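PDB 4KKI: transcobalamin-1 from Homo sapiens, which binds vitamin B12 with femtomolar affinity, recognises corrinoids broadly and protects the vitamin from the acid of the stomach. Local coordinates for residues 185-199 with 243-257. Numbering follows the deposited sequence.
Sequences VDTGAMAVLALTCVK and STGEAMQALFVSSDY
A bend at chi3 (59°) in the otherwise extended chain of Lys199 carries its ammonium group to Tyr257, whose ring, with CG beside the backbone N (chi1 -46°), comes from the opposite direction. NZ approaches near the ring plane, at its hydroxyl edge, and donates a hydrogen bond of 2.9 Å to Tyr257 OH. A water accepts a second bond from Lys199 NZ and donates to Thr196 OG1 and Val253 O, and so links the two segments a second time, its bond to Val253 O being the longer. Replacing Tyr257 by an alanine would probably leave the lysine ammonium without its phenolic acceptor and its bent chain freer to turn. Between the ends, the helices 185-199 and 244-252 run roughly parallel, crossing at 32° with their axes 8.2 Å apart. Small residues permit this approach: Ala189 CB lies 3.4 Å from Glu246 O, and Ala250 CB packs against Val192 CG1 at 3.7 Å. Leu193 CD2 meets Val253 CG2. At the cobalamin end, the carboxylate of Asp186 lies against Ser243 CB, while Met190 CE lies 3.4 Å from Glu246 OE1. Asp186 OD2 hydrogen-bonds the cyanocobalamin and Glu246 OE1 the hydroxyl of Tyr145, another cobalamin-binding residue. A water lies within hydrogen-bonding distance of both carboxylates, whose proximity may raise the proton affinity of one. Apolar packing thus joins two helices of the alpha6-alpha6 barrel; the bonds linking the segments, direct or through water, lie at the two ends, and at one Asp186 reaches the vitamin.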
loop_
_atom_site.group_PDB
_atom_site.type_symbol
_atom_site.label_atom_id
_atom_site.label_comp_id
_atom_site.label_asym_id
_atom_site.label_seq_id
_atom_site.Cartn_x
_atom_site.Cartn_y
_atom_site.Cartn_z
ATOM N N VAL A 185 -3.022 -6.469 -7.160
ATOM C CA VAL A 185 -4.007 -6.807 -6.151
ATOM C C VAL A 185 -4.225 -5.649 -5.190
ATOM O O VAL A 185 -5.347 -5.328 -4.847
ATOM C CB VAL A 185 -3.572 -8.056 -5.370
ATOM C CG1 VAL A 185 -4.523 -8.347 -4.224
ATOM C CG2 VAL A 185 -3.477 -9.243 -6.305
ATOM N N ASP A 186 -3.136 -5.023 -4.772
ATOM C CA ASP A 186 -3.193 -3.893 -3.847
ATOM C C ASP A 186 -4.061 -2.781 -4.422
ATOM O O ASP A 186 -4.941 -2.245 -3.747
ATOM C CB ASP A 186 -1.787 -3.348 -3.584
ATOM C CG ASP A 186 -0.772 -4.442 -3.306
ATOM O OD1 ASP A 186 -0.403 -5.161 -4.259
ATOM O OD2 ASP A 186 -0.333 -4.573 -2.144
ATOM N N THR A 187 -3.800 -2.445 -5.678
ATOM C CA THR A 187 -4.544 -1.413 -6.382
ATOM C C THR A 187 -6.013 -1.798 -6.526
ATOM O O THR A 187 -6.904 -1.001 -6.227
ATOM C CB THR A 187 -3.935 -1.166 -7.770
ATOM O OG1 THR A 187 -2.552 -0.825 -7.626
ATOM C CG2 THR A 187 -4.661 -0.043 -8.479
ATOM N N GLY A 188 -6.257 -3.024 -6.981
ATOM C CA GLY A 188 -7.610 -3.533 -7.120
ATOM C C GLY A 188 -8.367 -3.540 -5.802
ATOM O O GLY A 188 -9.549 -3.206 -5.755
ATOM N N ALA A 189 -7.676 -3.911 -4.728
ATOM C CA ALA A 189 -8.293 -3.977 -3.410
ATOM C C ALA A 189 -8.684 -2.593 -2.914
ATOM O O ALA A 189 -9.797 -2.393 -2.423
ATOM C CB ALA A 189 -7.360 -4.657 -2.412
ATOM N N MET A 190 -7.772 -1.634 -3.045
ATOM C CA MET A 190 -8.052 -0.276 -2.597
ATOM C C MET A 190 -9.157 0.352 -3.444
ATOM O O MET A 190 -9.979 1.119 -2.938
ATOM C CB MET A 190 -6.789 0.590 -2.617
ATOM C CG MET A 190 -6.930 1.894 -1.825
ATOM S SD MET A 190 -7.307 1.618 -0.076
ATOM C CE MET A 190 -5.820 0.777 0.466
ATOM N N ALA A 191 -9.180 0.013 -4.731
ATOM C CA ALA A 191 -10.235 0.484 -5.625
ATOM C C ALA A 191 -11.591 -0.054 -5.180
ATOM O O ALA A 191 -12.577 0.680 -5.143
ATOM C CB ALA A 191 -9.942 0.077 -7.062
ATOM N N VAL A 192 -11.630 -1.337 -4.837
ATOM C CA VAL A 192 -12.848 -1.956 -4.326
ATOM C C VAL A 192 -13.351 -1.254 -3.067
ATOM O O VAL A 192 -14.549 -1.007 -2.925
ATOM C CB VAL A 192 -12.641 -3.457 -4.038
ATOM C CG1 VAL A 192 -13.766 -4.002 -3.172
ATOM C CG2 VAL A 192 -12.542 -4.231 -5.345
ATOM N N LEU A 193 -12.435 -0.920 -2.163
ATOM C CA LEU A 193 -12.810 -0.232 -0.930
ATOM C C LEU A 193 -13.371 1.150 -1.243
ATOM O O LEU A 193 -14.343 1.591 -0.628
ATOM C CB LEU A 193 -11.610 -0.113 0.014
ATOM C CG LEU A 193 -11.095 -1.415 0.631
ATOM C CD1 LEU A 193 -9.786 -1.174 1.359
ATOM C CD2 LEU A 193 -12.132 -2.003 1.576
ATOM N N ALA A 194 -12.752 1.820 -2.210
ATOM C CA ALA A 194 -13.183 3.151 -2.622
ATOM C C ALA A 194 -14.538 3.104 -3.317
ATOM O O ALA A 194 -15.445 3.864 -2.978
ATOM C CB ALA A 194 -12.140 3.786 -3.531
ATOM N N LEU A 195 -14.670 2.208 -4.291
ATOM C CA LEU A 195 -15.913 2.065 -5.041
ATOM C C LEU A 195 -17.070 1.664 -4.131
ATOM O O LEU A 195 -18.210 2.082 -4.337
ATOM C CB LEU A 195 -15.746 1.042 -6.170
ATOM C CG LEU A 195 -14.770 1.416 -7.291
ATOM C CD1 LEU A 195 -14.567 0.255 -8.257
ATOM C CD2 LEU A 195 -15.249 2.655 -8.033
ATOM N N THR A 196 -16.765 0.859 -3.119
ATOM C CA THR A 196 -17.782 0.393 -2.184
ATOM C C THR A 196 -18.281 1.543 -1.320
ATOM O O THR A 196 -19.460 1.603 -0.965
ATOM C CB THR A 196 -17.239 -0.735 -1.291
ATOM O OG1 THR A 196 -16.725 -1.789 -2.116
ATOM C CG2 THR A 196 -18.335 -1.288 -0.399
ATOM N N CYS A 197 -17.379 2.460 -0.985
ATOM C CA CYS A 197 -17.757 3.637 -0.215
ATOM C C CYS A 197 -18.724 4.506 -1.011
ATOM O O CYS A 197 -19.720 4.987 -0.473
ATOM C CB CYS A 197 -16.523 4.447 0.191
ATOM S SG CYS A 197 -16.912 5.950 1.128
ATOM N N VAL A 198 -18.423 4.707 -2.291
ATOM C CA VAL A 198 -19.290 5.485 -3.171
ATOM C C VAL A 198 -20.663 4.828 -3.290
ATOM O O VAL A 198 -21.688 5.511 -3.306
ATOM C CB VAL A 198 -18.673 5.648 -4.571
ATOM C CG1 VAL A 198 -19.573 6.498 -5.457
ATOM C CG2 VAL A 198 -17.290 6.265 -4.467
ATOM N N LYS A 199 -20.673 3.500 -3.366
ATOM C CA LYS A 199 -21.917 2.738 -3.404
ATOM C C LYS A 199 -22.776 3.020 -2.173
ATOM O O LYS A 199 -23.958 3.341 -2.295
ATOM C CB LYS A 199 -21.629 1.237 -3.526
ATOM C CG LYS A 199 -21.209 0.796 -4.926
ATOM C CD LYS A 199 -20.327 -0.448 -4.898
ATOM C CE LYS A 199 -21.021 -1.626 -4.234
ATOM N NZ LYS A 199 -20.147 -2.836 -4.187
ATOM N N SER A 243 0.087 -8.073 -0.110
ATOM C CA SER A 243 -1.140 -7.563 -0.715
ATOM C C SER A 243 -2.360 -8.249 -0.112
ATOM O O SER A 243 -3.495 -7.857 -0.370
ATOM C CB SER A 243 -1.128 -7.769 -2.231
ATOM O OG SER A 243 -1.126 -9.149 -2.562
ATOM N N THR A 244 -2.117 -9.272 0.698
ATOM C CA THR A 244 -3.196 -10.093 1.238
ATOM C C THR A 244 -4.080 -9.348 2.236
ATOM O O THR A 244 -5.306 -9.487 2.218
ATOM C CB THR A 244 -2.641 -11.363 1.896
ATOM O OG1 THR A 244 -1.976 -12.160 0.905
ATOM C CG2 THR A 244 -3.760 -12.176 2.513
ATOM N N GLY A 245 -3.456 -8.552 3.098
ATOM C CA GLY A 245 -4.166 -7.841 4.148
ATOM C C GLY A 245 -5.259 -6.931 3.624
ATOM O O GLY A 245 -6.396 -6.976 4.091
ATOM N N GLU A 246 -4.919 -6.106 2.641
ATOM C CA GLU A 246 -5.891 -5.190 2.067
ATOM C C GLU A 246 -6.811 -5.897 1.075
ATOM O O GLU A 246 -7.929 -5.447 0.828
ATOM C CB GLU A 246 -5.194 -3.974 1.452
ATOM C CG GLU A 246 -4.414 -3.163 2.487
ATOM C CD GLU A 246 -3.889 -1.841 1.957
ATOM O OE1 GLU A 246 -3.552 -1.761 0.757
ATOM O OE2 GLU A 246 -3.817 -0.876 2.749
ATOM N N ALA A 247 -6.354 -7.020 0.526
ATOM C CA ALA A 247 -7.225 -7.843 -0.305
ATOM C C ALA A 247 -8.356 -8.415 0.547
ATOM O O ALA A 247 -9.506 -8.459 0.111
ATOM C CB ALA A 247 -6.440 -8.955 -0.984
ATOM N N MET A 248 -8.022 -8.838 1.765
ATOM C CA MET A 248 -9.021 -9.324 2.715
ATOM C C MET A 248 -10.067 -8.250 3.019
ATOM O O MET A 248 -11.262 -8.541 3.058
ATOM C CB MET A 248 -8.363 -9.804 4.015
ATOM C CG MET A 248 -7.471 -11.036 3.868
ATOM S SD MET A 248 -6.611 -11.483 5.396
ATOM C CE MET A 248 -7.987 -11.937 6.447
ATOM N N GLN A 249 -9.614 -7.014 3.226
ATOM C CA GLN A 249 -10.524 -5.892 3.451
ATOM C C GLN A 249 -11.512 -5.761 2.302
ATOM O O GLN A 249 -12.720 -5.638 2.517
ATOM C CB GLN A 249 -9.760 -4.574 3.592
ATOM C CG GLN A 249 -8.953 -4.426 4.864
ATOM C CD GLN A 249 -8.453 -3.008 5.055
ATOM O OE1 GLN A 249 -9.170 -2.044 4.783
ATOM N NE2 GLN A 249 -7.213 -2.872 5.513
ATOM N N ALA A 250 -10.986 -5.781 1.081
ATOM C CA ALA A 250 -11.810 -5.666 -0.117
ATOM C C ALA A 250 -12.847 -6.784 -0.194
ATOM O O ALA A 250 -14.003 -6.544 -0.539
ATOM C CB ALA A 250 -10.936 -5.659 -1.360
ATOM N N LEU A 251 -12.431 -8.004 0.137
ATOM C CA LEU A 251 -13.339 -9.147 0.115
ATOM C C LEU A 251 -14.323 -9.114 1.285
ATOM O O LEU A 251 -15.443 -9.617 1.173
ATOM C CB LEU A 251 -12.558 -10.466 0.108
ATOM C CG LEU A 251 -11.686 -10.738 -1.123
ATOM C CD1 LEU A 251 -10.982 -12.077 -0.995
ATOM C CD2 LEU A 251 -12.513 -10.688 -2.403
ATOM N N PHE A 252 -13.899 -8.524 2.401
ATOM C CA PHE A 252 -14.769 -8.346 3.564
ATOM C C PHE A 252 -16.033 -7.572 3.205
ATOM O O PHE A 252 -17.127 -7.915 3.648
ATOM C CB PHE A 252 -14.042 -7.594 4.688
ATOM C CG PHE A 252 -13.118 -8.451 5.507
ATOM C CD1 PHE A 252 -12.979 -9.804 5.242
ATOM C CD2 PHE A 252 -12.398 -7.900 6.554
ATOM C CE1 PHE A 252 -12.131 -10.587 6.002
ATOM C CE2 PHE A 252 -11.552 -8.679 7.321
ATOM C CZ PHE A 252 -11.417 -10.026 7.043
ATOM N N VAL A 253 -15.874 -6.525 2.399
ATOM C CA VAL A 253 -16.977 -5.620 2.103
ATOM C C VAL A 253 -17.677 -5.938 0.784
ATOM O O VAL A 253 -18.606 -5.235 0.386
ATOM C CB VAL A 253 -16.501 -4.151 2.072
ATOM C CG1 VAL A 253 -15.766 -3.808 3.361
ATOM C CG2 VAL A 253 -15.613 -3.901 0.862
ATOM N N SER A 254 -17.236 -6.997 0.110
ATOM C CA SER A 254 -17.784 -7.331 -1.202
ATOM C C SER A 254 -18.265 -8.781 -1.309
ATOM O O SER A 254 -18.022 -9.453 -2.312
ATOM C CB SER A 254 -16.768 -7.008 -2.304
ATOM O OG SER A 254 -15.551 -7.705 -2.110
ATOM N N SER A 255 -18.968 -9.246 -0.285
ATOM C CA SER A 255 -19.497 -10.606 -0.258
ATOM C C SER A 255 -20.606 -10.822 -1.279
ATOM O O SER A 255 -21.055 -11.936 -1.489
ATOM C CB SER A 255 -20.015 -10.948 1.133
ATOM O OG SER A 255 -19.604 -9.984 2.079
ATOM N N ASP A 256 -21.036 -9.747 -1.916
ATOM C CA ASP A 256 -22.068 -9.806 -2.938
ATOM C C ASP A 256 -21.586 -10.529 -4.184
ATOM O O ASP A 256 -22.390 -11.013 -4.981
ATOM C CB ASP A 256 -22.481 -8.389 -3.333
ATOM C CG ASP A 256 -23.350 -7.721 -2.292
ATOM O OD1 ASP A 256 -23.589 -8.327 -1.224
ATOM O OD2 ASP A 256 -23.791 -6.585 -2.549
ATOM N N TYR A 257 -20.271 -10.599 -4.354
ATOM C CA TYR A 257 -19.707 -11.014 -5.629
ATOM C C TYR A 257 -18.918 -12.315 -5.561
ATOM O O TYR A 257 -18.176 -12.642 -6.486
ATOM C CB TYR A 257 -18.840 -9.890 -6.198
ATOM C CG TYR A 257 -19.504 -8.533 -6.131
ATOM C CD1 TYR A 257 -20.414 -8.134 -7.101
ATOM C CD2 TYR A 257 -19.223 -7.650 -5.094
ATOM C CE1 TYR A 257 -21.023 -6.894 -7.045
ATOM C CE2 TYR A 257 -19.831 -6.409 -5.028
ATOM C CZ TYR A 257 -20.728 -6.036 -6.005
ATOM O OH TYR A 257 -21.334 -4.802 -5.945
HETATM O O HOH W 1 -2.164 -4.238 -0.035
HETATM O O HOH W 2 -18.159 -4.104 -2.674
#